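Galactokinase (Bifidobacterium longum subsp. infantis ATCC 15697 = JCM 1222 = DSM 20088, PDB 6TEQ) probably catalyses the ATP-dependent phosphorylation of galactose, and is captured here with the analogue 2-deoxy-2-fluoro-galactose bound. Local coordinates at residues A127-C132 against A143-S148; R252-E257 against E294-R299; T270-S275 against R309-V314; L328-H333 against V353-G358. All coordinates share one frame; numbering follows the deposited sequence.

Contact 1: residues A127-C132 against A143-S148; sequences AAFVSC and AAMTCS
The hydroxyl of S148 sits between two backbone carbonyls of its own helix and the rim of the F129 ring on the facing strand. Its OG is within reach of both, 2.9 Å from A144 O and 3.1 Å from M145 O. The first torsion of S148 places OG between its backbone N and carbonyl carbon (chi1 57°), folding it back over the preceding turn. The same oxygen meets the ring in its plane, with S148 OG 3.9 Å from F129 CE1.

The contact lays helix 141-156 against strand 125-131 in the N-terminal half of a GHMP kinase. The loop joining them and the first turn of the helix include G136, G138, S140, S141 and S142, which bind ADP in another structure of this protein.

M145 approaches the ring quite differently, over a face. Its CG lies 3.8 Å from F129 CE1, and after an extended start the chain bends at the last torsion (chi3 -74°), bringing the methyl back across the ring. M145 CE is then 4.2 Å from the F129 centroid, a CH-pi contact, while SD stands almost on the ring normal but at a distance, 4.7 Å from that centroid, completing a Met-aromatic pair. P107 of helix 105-116 touches both F129 and M145, while I66 of strand 54-70 touches F129 and S148. A MES molecule, probably from the crystallisation liquor, lies about 4 Å from the M145 side chain.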
loop_
_atom_site.group_PDB
_atom_site.type_symbol
_atom_site.label_atom_id
_atom_site.label_comp_id
_atom_site.label_asym_id
_atom_site.label_seq_id
_atom_site.Cartn_x
_atom_site.Cartn_y
_atom_site.Cartn_z
ATOM N N ALA A 127 -5.670 -2.778 22.568
ATOM C CA ALA A 127 -4.559 -2.212 21.780
ATOM C C ALA A 127 -4.586 -0.690 21.769
ATOM O O ALA A 127 -5.693 -0.070 21.805
ATOM C CB ALA A 127 -4.518 -2.784 20.381
ATOM N N ALA A 128 -3.399 -0.182 21.567
ATOM C CA ALA A 128 -3.130 1.252 21.347
ATOM C C ALA A 128 -2.244 1.375 20.111
ATOM O O ALA A 128 -1.204 0.739 19.989
ATOM C CB ALA A 128 -2.484 1.912 22.510
ATOM N N PHE A 129 -2.669 2.225 19.207
ATOM C CA PHE A 129 -1.921 2.514 17.957
ATOM C C PHE A 129 -1.363 3.948 17.967
ATOM O O PHE A 129 -2.088 4.911 18.294
ATOM C CB PHE A 129 -2.892 2.448 16.769
ATOM C CG PHE A 129 -3.422 1.092 16.542
ATOM C CD1 PHE A 129 -2.702 0.212 15.764
ATOM C CD2 PHE A 129 -4.561 0.641 17.191
ATOM C CE1 PHE A 129 -3.202 -1.052 15.502
ATOM C CE2 PHE A 129 -5.037 -0.631 16.947
ATOM C CZ PHE A 129 -4.337 -1.479 16.152
ATOM N N VAL A 130 -0.108 4.067 17.567
ATOM C CA VAL A 130 0.579 5.327 17.241
ATOM C C VAL A 130 1.186 5.126 15.851
ATOM O O VAL A 130 1.844 4.140 15.639
ATOM C CB VAL A 130 1.631 5.745 18.278
ATOM C CG1 VAL A 130 2.357 6.948 17.780
ATOM C CG2 VAL A 130 0.963 5.990 19.652
ATOM N N SER A 131 0.899 6.048 14.913
ATOM C CA SER A 131 1.405 5.941 13.544
ATOM C C SER A 131 2.110 7.216 13.105
ATOM O O SER A 131 1.743 8.310 13.565
ATOM C CB SER A 131 0.250 5.590 12.619
ATOM O OG SER A 131 0.697 5.284 11.326
ATOM N N CYS A 132 2.987 7.080 12.126
ATOM C CA CYS A 132 3.462 8.223 11.341
ATOM C C CYS A 132 3.197 7.976 9.834
ATOM O O CYS A 132 3.820 8.682 9.046
ATOM C CB CYS A 132 4.917 8.492 11.632
ATOM S SG CYS A 132 5.984 7.099 11.196
ATOM N N ALA A 143 -3.164 -0.788 5.745
ATOM C CA ALA A 143 -2.389 -2.045 5.840
ATOM C C ALA A 143 -1.453 -1.982 7.015
ATOM O O ALA A 143 -1.225 -2.980 7.641
ATOM C CB ALA A 143 -1.570 -2.336 4.589
ATOM N N ALA A 144 -0.846 -0.822 7.279
ATOM C CA ALA A 144 0.048 -0.732 8.429
ATOM C C ALA A 144 -0.779 -1.096 9.665
ATOM O O ALA A 144 -0.247 -1.751 10.558
ATOM C CB ALA A 144 0.624 0.663 8.492
ATOM N N MET A 145 -2.028 -0.657 9.743
ATOM C CA MET A 145 -2.843 -0.961 10.955
ATOM C C MET A 145 -3.232 -2.448 10.963
ATOM O O MET A 145 -3.168 -3.096 12.037
ATOM C CB MET A 145 -4.089 -0.076 11.000
ATOM C CG MET A 145 -4.991 -0.376 12.166
ATOM S SD MET A 145 -6.148 0.924 12.442
ATOM C CE MET A 145 -5.133 2.205 13.172
ATOM N N THR A 146 -3.717 -2.965 9.871
ATOM C CA THR A 146 -4.199 -4.367 9.840
ATOM C C THR A 146 -3.020 -5.320 9.977
ATOM O O THR A 146 -3.168 -6.339 10.660
ATOM C CB THR A 146 -5.075 -4.696 8.620
ATOM O OG1 THR A 146 -4.273 -4.448 7.427
ATOM C CG2 THR A 146 -6.373 -3.936 8.615
ATOM N N CYS A 147 -1.892 -5.069 9.338
ATOM C CA CYS A 147 -0.744 -5.982 9.380
ATOM C C CYS A 147 -0.033 -5.940 10.738
ATOM O O CYS A 147 0.371 -7.035 11.234
ATOM C CB CYS A 147 0.198 -5.700 8.203
ATOM S SG CYS A 147 -0.564 -6.154 6.634
ATOM N N SER A 148 0.038 -4.765 11.363
ATOM C CA SER A 148 0.673 -4.700 12.723
ATOM C C SER A 148 -0.211 -5.497 13.687
ATOM O O SER A 148 0.319 -6.236 14.474
ATOM C CB SER A 148 0.840 -3.307 13.225
ATOM O OG SER A 148 -0.359 -2.571 13.287
#

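Contact 2: residues R252-E257 against E294-R299; sequences RATCEE and ETMKKR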
loop_
_atom_site.group_PDB
_atom_site.type_symbol
_atom_site.label_atom_id
_atom_site.label_comp_id
_atom_site.label_asym_id
_atom_site.label_seq_id
_atom_site.Cartn_x
_atom_site.Cartn_y
_atom_site.Cartn_z
ATOM N N ARG A 252 -12.258 -2.077 -10.373
ATOM C CA ARG A 252 -12.232 -3.531 -10.182
ATOM C C ARG A 252 -13.377 -4.198 -10.966
ATOM O O ARG A 252 -13.102 -5.202 -11.629
ATOM C CB ARG A 252 -12.260 -3.898 -8.696
ATOM C CG ARG A 252 -11.026 -3.458 -7.932
ATOM C CD ARG A 252 -10.951 -4.088 -6.543
ATOM N NE ARG A 252 -10.817 -5.524 -6.530
ATOM C CZ ARG A 252 -10.714 -6.265 -5.439
ATOM N NH1 ARG A 252 -10.882 -5.730 -4.248
ATOM N NH2 ARG A 252 -10.536 -7.563 -5.545
ATOM N N ALA A 253 -14.617 -3.669 -10.914
ATOM C CA ALA A 253 -15.769 -4.275 -11.590
ATOM C C ALA A 253 -15.525 -4.306 -13.097
ATOM O O ALA A 253 -15.797 -5.310 -13.733
ATOM C CB ALA A 253 -17.028 -3.522 -11.301
ATOM N N THR A 254 -14.959 -3.230 -13.597
ATOM C CA THR A 254 -14.686 -3.058 -15.028
ATOM C C THR A 254 -13.680 -4.096 -15.489
ATOM O O THR A 254 -13.930 -4.787 -16.499
ATOM C CB THR A 254 -14.283 -1.626 -15.378
ATOM O OG1 THR A 254 -15.361 -0.741 -15.055
ATOM C CG2 THR A 254 -13.971 -1.566 -16.881
ATOM N N CYS A 255 -12.633 -4.328 -14.688
ATOM C CA CYS A 255 -11.636 -5.345 -15.063
ATOM C C CYS A 255 -12.276 -6.738 -15.022
ATOM O O CYS A 255 -11.957 -7.549 -15.921
ATOM C CB CYS A 255 -10.430 -5.319 -14.152
ATOM S SG CYS A 255 -9.473 -3.803 -14.404
ATOM N N GLU A 256 -13.048 -7.045 -13.965
ATOM C CA GLU A 256 -13.655 -8.383 -13.873
ATOM C C GLU A 256 -14.554 -8.632 -15.083
ATOM O O GLU A 256 -14.592 -9.803 -15.588
ATOM C CB GLU A 256 -14.404 -8.459 -12.501
ATOM C CG GLU A 256 -13.495 -8.458 -11.268
ATOM C CD GLU A 256 -14.238 -8.257 -9.950
ATOM O OE1 GLU A 256 -15.503 -8.233 -9.951
ATOM O OE2 GLU A 256 -13.573 -8.140 -8.889
ATOM N N GLU A 257 -15.342 -7.663 -15.526
ATOM C CA GLU A 257 -16.242 -7.889 -16.680
ATOM C C GLU A 257 -15.322 -8.125 -17.889
ATOM O O GLU A 257 -15.459 -9.114 -18.594
ATOM C CB GLU A 257 -17.172 -6.694 -16.888
ATOM C CG GLU A 257 -17.983 -6.797 -18.172
ATOM C CD GLU A 257 -19.138 -7.787 -18.113
ATOM O OE1 GLU A 257 -19.162 -8.616 -17.169
ATOM O OE2 GLU A 257 -20.051 -7.695 -18.972
ATOM N N GLU A 294 -15.663 1.533 -24.899
ATOM C CA GLU A 294 -14.449 2.345 -25.170
ATOM C C GLU A 294 -13.673 2.612 -23.882
ATOM O O GLU A 294 -12.440 2.684 -23.951
ATOM C CB GLU A 294 -14.821 3.612 -25.945
ATOM C CG GLU A 294 -15.356 3.327 -27.347
ATOM C CD GLU A 294 -14.386 2.926 -28.441
ATOM O OE1 GLU A 294 -13.185 2.893 -28.206
ATOM O OE2 GLU A 294 -14.838 2.723 -29.588
ATOM N N THR A 295 -14.356 2.756 -22.754
ATOM C CA THR A 295 -13.735 2.865 -21.412
ATOM C C THR A 295 -13.106 1.531 -21.048
ATOM O O THR A 295 -11.951 1.508 -20.536
ATOM C CB THR A 295 -14.744 3.391 -20.408
ATOM O OG1 THR A 295 -15.155 4.698 -20.847
ATOM C CG2 THR A 295 -14.186 3.347 -19.008
ATOM N N MET A 296 -13.801 0.415 -21.272
ATOM C CA MET A 296 -13.233 -0.907 -20.913
ATOM C C MET A 296 -11.943 -1.171 -21.708
ATOM O O MET A 296 -10.952 -1.695 -21.123
ATOM C CB MET A 296 -14.266 -2.012 -21.146
ATOM C CG MET A 296 -13.844 -3.326 -20.572
ATOM S SD MET A 296 -14.997 -4.597 -20.841
ATOM C CE MET A 296 -16.282 -4.091 -19.710
ATOM N N LYS A 297 -11.842 -0.707 -22.941
ATOM C CA LYS A 297 -10.621 -0.912 -23.764
ATOM C C LYS A 297 -9.463 -0.182 -23.081
ATOM O O LYS A 297 -8.384 -0.718 -22.968
ATOM C CB LYS A 297 -10.764 -0.350 -25.196
ATOM C CG LYS A 297 -11.797 -1.005 -26.069
ATOM C CD LYS A 297 -11.877 -0.245 -27.409
ATOM C CE LYS A 297 -13.010 -0.574 -28.344
ATOM N NZ LYS A 297 -12.872 -1.902 -28.899
ATOM N N LYS A 298 -9.726 1.028 -22.648
ATOM C CA LYS A 298 -8.740 1.859 -21.973
ATOM C C LYS A 298 -8.253 1.143 -20.701
ATOM O O LYS A 298 -7.012 1.147 -20.420
ATOM C CB LYS A 298 -9.304 3.252 -21.704
ATOM C CG LYS A 298 -9.539 4.207 -22.847
ATOM C CD LYS A 298 -10.044 5.564 -22.278
ATOM C CE LYS A 298 -10.169 6.660 -23.272
ATOM N NZ LYS A 298 -10.904 7.751 -22.582
ATOM N N ARG A 299 -9.162 0.689 -19.853
ATOM C CA ARG A 299 -8.777 0.003 -18.602
ATOM C C ARG A 299 -7.883 -1.209 -18.907
ATOM O O ARG A 299 -6.863 -1.372 -18.226
ATOM C CB ARG A 299 -9.960 -0.446 -17.772
ATOM C CG ARG A 299 -11.002 0.610 -17.452
ATOM C CD ARG A 299 -10.426 1.849 -16.812
ATOM N NE ARG A 299 -11.440 2.753 -16.343
ATOM C CZ ARG A 299 -11.647 4.034 -16.718
ATOM N NH1 ARG A 299 -10.847 4.659 -17.585
ATOM N NH2 ARG A 299 -12.681 4.692 -16.200
#
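Two helices of the all-helical stretch running from 247 to 356 cross here almost perpendicularly: the segments 252-257 and 294-299 have axes 9.7 Å apart at 92°, so only a short patch of each can meet. At the crossing T254 lies over M296, and its methyl does the touching. T254 CG2 comes 3.7 Å from R299 CG and 4.1 Å from M296 CG, meeting two aliphatic stems one turn apart on the partner helix. The threonine torsion (chi1 -62°) gives this role to the methyl and leaves OG1 to bond with Q250, one turn earlier.

M296 runs out extended and then bends at chi3, crossing E257 at about a right angle with its CE 3.5 Å from E257 CG; E257 was modelled in two conformers, so this end is less certain. The methionine also packs on A258 and I261. R299 offers only its stem: its guanidinium has T295 CG2 3.4 Å above one face and forms a salt bridge with E341, also bonding to D339 O. Since methyls and methylenes meet across the crossing, while the polar ends of T254 and R299 are engaged elsewhere, the pairing depends on shape and burial more than on directional bonds.

Contact 3: residues T270-S275 against R309-V314; sequences TADGIS and RVRSFV
This is a surface salt bridge between neighbouring helices, 267-276 and the long 294-318, well away from the sugar and nucleotide sites. R311 reaches D272 with a single nitrogen: NH2 lies 3.3 Å from OD1 of D272, and the associated hydrogen bond is weak and bent, at 131°. The carboxylate oxygen sits at the guanidinium edge, close to its plane, yet the two flat groups are turned 52° apart and do not form a two-pronged pair. A water completes the ring, accepting from R311 NH2 at 3.0 Å and donating to D272 OD2 at 2.8 Å, so each carboxylate oxygen is linked to the same nitrogen, one directly and one through solvent. Bridge and water link both belong to one of two modelled conformers of R311, which also touches a crystal neighbour, and are less certain for it.

R311 spans the gap because its chain is extended from CG to NE (chi3 -162°). Beside the bridge, A271 packs on V304 and I307 of the long helix, and S275 OG bonds to E308, about one turn before R311. D272 OD1 has a stronger partner in R268, on its own helix, with which it also forms a salt bridge. R311 NE has a long, weak ion pair with E308.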
loop_
_atom_site.group_PDB
_atom_site.type_symbol
_atom_site.label_atom_id
_atom_site.label_comp_id
_atom_site.label_asym_id
_atom_site.label_seq_id
_atom_site.Cartn_x
_atom_site.Cartn_y
_atom_site.Cartn_z
ATOM N N THR A 270 -4.528 -12.538 -20.236
ATOM C CA THR A 270 -4.561 -11.689 -21.446
ATOM C C THR A 270 -3.152 -11.056 -21.620
ATOM O O THR A 270 -2.562 -11.055 -22.711
ATOM C CB THR A 270 -5.654 -10.642 -21.267
ATOM O OG1 THR A 270 -6.894 -11.289 -20.943
ATOM C CG2 THR A 270 -5.701 -9.728 -22.467
ATOM N N ALA A 271 -2.684 -10.336 -20.602
ATOM C CA ALA A 271 -1.404 -9.594 -20.656
ATOM C C ALA A 271 -0.231 -10.501 -21.046
ATOM O O ALA A 271 0.671 -10.096 -21.825
ATOM C CB ALA A 271 -1.152 -9.015 -19.308
ATOM N N ASP A 272 -0.211 -11.708 -20.444
ATOM C CA ASP A 272 0.914 -12.616 -20.740
ATOM C C ASP A 272 0.823 -13.076 -22.215
ATOM O O ASP A 272 1.888 -13.295 -22.809
ATOM C CB ASP A 272 0.965 -13.772 -19.755
ATOM C CG ASP A 272 1.424 -13.390 -18.348
ATOM O OD1 ASP A 272 1.886 -12.264 -18.140
ATOM O OD2 ASP A 272 1.302 -14.283 -17.475
ATOM N N GLY A 273 -0.386 -13.381 -22.736
ATOM C CA GLY A 273 -0.478 -13.801 -24.154
ATOM C C GLY A 273 -0.056 -12.697 -25.070
ATOM O O GLY A 273 0.709 -12.970 -26.018
ATOM N N ILE A 274 -0.419 -11.447 -24.739
ATOM C CA ILE A 274 0.074 -10.279 -25.539
ATOM C C ILE A 274 1.609 -10.186 -25.473
ATOM O O ILE A 274 2.308 -9.997 -26.528
ATOM C CB ILE A 274 -0.625 -8.998 -25.088
ATOM C CG1 ILE A 274 -2.139 -9.051 -25.424
ATOM C CG2 ILE A 274 0.000 -7.803 -25.724
ATOM C CD1 ILE A 274 -3.010 -7.998 -24.726
ATOM N N SER A 275 2.146 -10.248 -24.242
ATOM C CA SER A 275 3.598 -10.043 -23.977
ATOM C C SER A 275 4.435 -11.057 -24.774
ATOM O O SER A 275 5.511 -10.672 -25.305
ATOM C CB SER A 275 3.877 -10.154 -22.501
ATOM O OG SER A 275 5.280 -10.197 -22.258
ATOM N N ARG A 309 5.397 -3.003 -18.004
ATOM C CA ARG A 309 6.275 -1.972 -17.453
ATOM C C ARG A 309 6.952 -2.492 -16.198
ATOM O O ARG A 309 8.089 -2.034 -15.908
ATOM C CB ARG A 309 5.509 -0.682 -17.187
ATOM C CG ARG A 309 5.224 0.092 -18.462
ATOM C CD ARG A 309 4.682 1.475 -18.195
ATOM N NE ARG A 309 3.293 1.411 -17.725
ATOM C CZ ARG A 309 2.237 1.412 -18.543
ATOM N NH1 ARG A 309 2.415 1.596 -19.838
ATOM N NH2 ARG A 309 1.017 1.406 -18.044
ATOM N N VAL A 310 6.289 -3.285 -15.377
ATOM C CA VAL A 310 6.968 -3.784 -14.164
ATOM C C VAL A 310 8.225 -4.556 -14.588
ATOM O O VAL A 310 9.283 -4.392 -13.975
ATOM C CB VAL A 310 6.067 -4.586 -13.240
ATOM C CG1 VAL A 310 6.847 -5.097 -12.054
ATOM C CG2 VAL A 310 4.847 -3.794 -12.747
ATOM N N ARG A 311 8.048 -5.546 -15.452
ATOM C CA ARG A 311 9.212 -6.319 -15.954
ATOM C C ARG A 311 10.280 -5.327 -16.440
ATOM O O ARG A 311 11.452 -5.418 -16.001
ATOM C CB ARG A 311 8.804 -7.246 -17.097
ATOM C CG ARG A 311 7.698 -8.222 -16.725
ATOM C CD ARG A 311 7.584 -9.329 -17.754
ATOM N NE ARG A 311 6.293 -10.050 -17.690
ATOM C CZ ARG A 311 6.081 -11.081 -16.935
ATOM N NH1 ARG A 311 7.088 -11.551 -16.212
ATOM N NH2 ARG A 311 4.885 -11.666 -16.941
ATOM N N SER A 312 9.878 -4.375 -17.273
ATOM C CA SER A 312 10.817 -3.393 -17.866
ATOM C C SER A 312 11.590 -2.636 -16.771
ATOM O O SER A 312 12.776 -2.359 -16.951
ATOM C CB SER A 312 10.145 -2.492 -18.789
ATOM O OG SER A 312 9.665 -3.268 -19.908
ATOM N N PHE A 313 10.879 -2.266 -15.698
ATOM C CA PHE A 313 11.489 -1.492 -14.645
ATOM C C PHE A 313 12.530 -2.343 -13.923
ATOM O O PHE A 313 13.564 -1.820 -13.541
ATOM C CB PHE A 313 10.402 -0.943 -13.711
ATOM C CG PHE A 313 10.975 -0.021 -12.686
ATOM C CD1 PHE A 313 10.998 1.346 -12.866
ATOM C CD2 PHE A 313 11.475 -0.529 -11.518
ATOM C CE1 PHE A 313 11.497 2.199 -11.895
ATOM C CE2 PHE A 313 12.023 0.320 -10.575
ATOM C CZ PHE A 313 12.048 1.677 -10.765
ATOM N N VAL A 314 12.154 -3.578 -13.536
ATOM C CA VAL A 314 13.078 -4.467 -12.819
ATOM C C VAL A 314 14.366 -4.571 -13.657
ATOM O O VAL A 314 15.459 -4.520 -13.092
ATOM C CB VAL A 314 12.359 -5.810 -12.576
ATOM C CG1 VAL A 314 13.299 -6.896 -12.209
ATOM C CG2 VAL A 314 11.267 -5.620 -11.499
HETATM O O HOH W 1 3.927 -14.448 -16.422
#

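Contact 4: residues L328-H333 against V353-G358; sequences LFNASH and VARKNG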
loop_
_atom_site.group_PDB
_atom_site.type_symbol
_atom_site.label_atom_id
_atom_site.label_comp_id
_atom_site.label_asym_id
_atom_site.label_seq_id
_atom_site.Cartn_x
_atom_site.Cartn_y
_atom_site.Cartn_z
ATOM N N LEU A 328 9.778 4.795 -17.454
ATOM C CA LEU A 328 8.753 3.758 -17.100
ATOM C C LEU A 328 7.817 4.331 -16.018
ATOM O O LEU A 328 6.621 4.138 -16.110
ATOM C CB LEU A 328 9.473 2.502 -16.641
ATOM C CG LEU A 328 10.021 1.686 -17.805
ATOM C CD1 LEU A 328 11.171 0.795 -17.393
ATOM C CD2 LEU A 328 8.936 0.844 -18.433
ATOM N N PHE A 329 8.378 4.993 -15.004
ATOM C CA PHE A 329 7.532 5.751 -14.059
ATOM C C PHE A 329 6.559 6.611 -14.863
ATOM O O PHE A 329 5.366 6.701 -14.529
ATOM C CB PHE A 329 8.325 6.645 -13.126
ATOM C CG PHE A 329 8.799 6.044 -11.842
ATOM C CD1 PHE A 329 8.875 4.667 -11.621
ATOM C CD2 PHE A 329 9.025 6.910 -10.778
ATOM C CE1 PHE A 329 9.302 4.160 -10.403
ATOM C CE2 PHE A 329 9.527 6.423 -9.573
ATOM C CZ PHE A 329 9.598 5.045 -9.379
ATOM N N ASN A 330 7.117 7.411 -15.782
ATOM C CA ASN A 330 6.315 8.404 -16.488
ATOM C C ASN A 330 5.219 7.725 -17.306
ATOM O O ASN A 330 4.061 8.235 -17.295
ATOM C CB ASN A 330 7.195 9.269 -17.382
ATOM C CG ASN A 330 8.064 10.252 -16.631
ATOM O OD1 ASN A 330 7.721 10.555 -15.491
ATOM N ND2 ASN A 330 9.069 10.784 -17.321
ATOM N N ALA A 331 5.502 6.640 -17.971
ATOM C CA ALA A 331 4.483 5.953 -18.808
ATOM C C ALA A 331 3.414 5.313 -17.903
ATOM O O ALA A 331 2.253 5.269 -18.252
ATOM C CB ALA A 331 5.140 4.875 -19.625
ATOM N N SER A 332 3.799 4.845 -16.736
ATOM C CA SER A 332 2.833 4.342 -15.733
ATOM C C SER A 332 1.867 5.442 -15.336
ATOM O O SER A 332 0.638 5.200 -15.341
ATOM C CB SER A 332 3.564 3.694 -14.563
ATOM O OG SER A 332 2.666 3.444 -13.500
ATOM N N HIS A 333 2.398 6.575 -14.912
ATOM C CA HIS A 333 1.510 7.699 -14.570
ATOM C C HIS A 333 0.617 8.063 -15.748
ATOM O O HIS A 333 -0.577 8.286 -15.551
ATOM C CB HIS A 333 2.312 8.927 -14.239
ATOM C CG HIS A 333 1.452 10.020 -13.780
ATOM N ND1 HIS A 333 0.881 10.039 -12.487
ATOM C CD2 HIS A 333 0.971 11.098 -14.443
ATOM C CE1 HIS A 333 0.097 11.100 -12.390
ATOM N NE2 HIS A 333 0.075 11.721 -13.608
ATOM N N VAL A 353 5.408 19.198 -12.389
ATOM C CA VAL A 353 6.452 20.012 -11.722
ATOM C C VAL A 353 7.727 19.175 -11.531
ATOM O O VAL A 353 8.824 19.638 -11.860
ATOM C CB VAL A 353 5.967 20.617 -10.409
ATOM C CG1 VAL A 353 7.080 21.299 -9.671
ATOM C CG2 VAL A 353 4.851 21.587 -10.629
ATOM N N ALA A 354 7.583 17.930 -11.109
ATOM C CA ALA A 354 8.747 17.071 -10.883
ATOM C C ALA A 354 9.454 16.867 -12.230
ATOM O O ALA A 354 10.693 16.919 -12.309
ATOM C CB ALA A 354 8.299 15.812 -10.247
ATOM N N ARG A 355 8.666 16.552 -13.252
ATOM C CA ARG A 355 9.253 16.245 -14.597
ATOM C C ARG A 355 10.009 17.467 -15.138
ATOM O O ARG A 355 11.067 17.297 -15.716
ATOM C CB ARG A 355 8.201 15.816 -15.607
ATOM C CG ARG A 355 7.651 14.406 -15.312
ATOM C CD ARG A 355 6.570 14.093 -16.277
ATOM N NE ARG A 355 5.984 12.783 -15.928
ATOM C CZ ARG A 355 4.945 12.253 -16.486
ATOM N NH1 ARG A 355 4.362 12.802 -17.524
ATOM N NH2 ARG A 355 4.487 11.139 -15.994
ATOM N N LYS A 356 9.437 18.663 -14.938
ATOM C CA LYS A 356 9.964 19.927 -15.487
ATOM C C LYS A 356 11.243 20.322 -14.743
ATOM O O LYS A 356 12.056 21.071 -15.343
ATOM C CB LYS A 356 8.879 20.993 -15.457
ATOM C CG LYS A 356 7.902 20.879 -16.617
ATOM C CD LYS A 356 6.758 21.842 -16.541
ATOM C CE LYS A 356 5.846 21.737 -17.746
ATOM N NZ LYS A 356 6.052 20.441 -18.443
ATOM N N ASN A 357 11.462 19.767 -13.550
ATOM C CA ASN A 357 12.518 20.200 -12.620
ATOM C C ASN A 357 13.522 19.074 -12.407
ATOM O O ASN A 357 14.131 19.034 -11.362
ATOM C CB ASN A 357 11.898 20.774 -11.364
ATOM C CG ASN A 357 11.276 22.134 -11.683
ATOM O OD1 ASN A 357 11.998 23.112 -11.911
ATOM N ND2 ASN A 357 9.959 22.198 -11.796
ATOM N N GLY A 358 13.645 18.171 -13.393
ATOM C CA GLY A 358 14.813 17.280 -13.455
ATOM C C GLY A 358 14.552 15.882 -12.950
ATOM O O GLY A 358 15.517 15.119 -12.915
#
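N330 and R355 lie alongside each other, pointing opposite ways, with the amide over a face of the guanidinium. R355 stretches out with its chain extended from CG to NE, which carries the head group across to helix 322-338. There N330, whose CG lies anti to its carbonyl carbon, brings CB 3.4 Å above the guanidinium plane, toward the rim of that face. R355 NE donates to N330 OD1 at 2.9 Å, but weakly, because the amide oxygen sits above the guanidinium plane and the N-H...O angle is bent to 125°. The stronger donor to OD1 is the backbone N of A362.

H333 closes another side of the head group with its methylene: H333 CB is 3.6 Å from R355 NH2, at the guanidinium edge. Its CG is anti to the backbone N (chi1 -175°), and the imidazole stands almost perpendicular to the guanidinium, gripped at both nitrogens, NE2 by D348 and ND1 by M364 N. R355 is itself tied by a salt bridge to D334 and by NH2 to A362 O.

At the end of its helix N357 turns back, its ND2 donating to V353 O at 2.8 Å. Two helices tied to each other and to edge strand 361-365 through A362 and M364 make up this corner of the GHMP C-terminal domain, where helices pack on a mostly antiparallel sheet.

In the fold
Contact 1 stands apart: its centre is 32 to 34 Å from the other three, across the centre of the chain, and it closes before they open. It belongs to the N-terminal domain, beside the ADP-binding loop. The rest follow the helical half. Contacts 2 and 3 share helix 294-318, their centres 18 Å apart, and alternate along the chain, since helices 247-262 and 267-276 each find it in turn. Contact 4 comes last, between helices 322-338 and 345-356, and touches contact 3 where F313 meets F329, with CE1 of each 3.3 Å apart. Helix 294-318 thus links contacts 2 and 3 and packs against helix 322-338 of contact 4, while the bound sugar lies between the two halves.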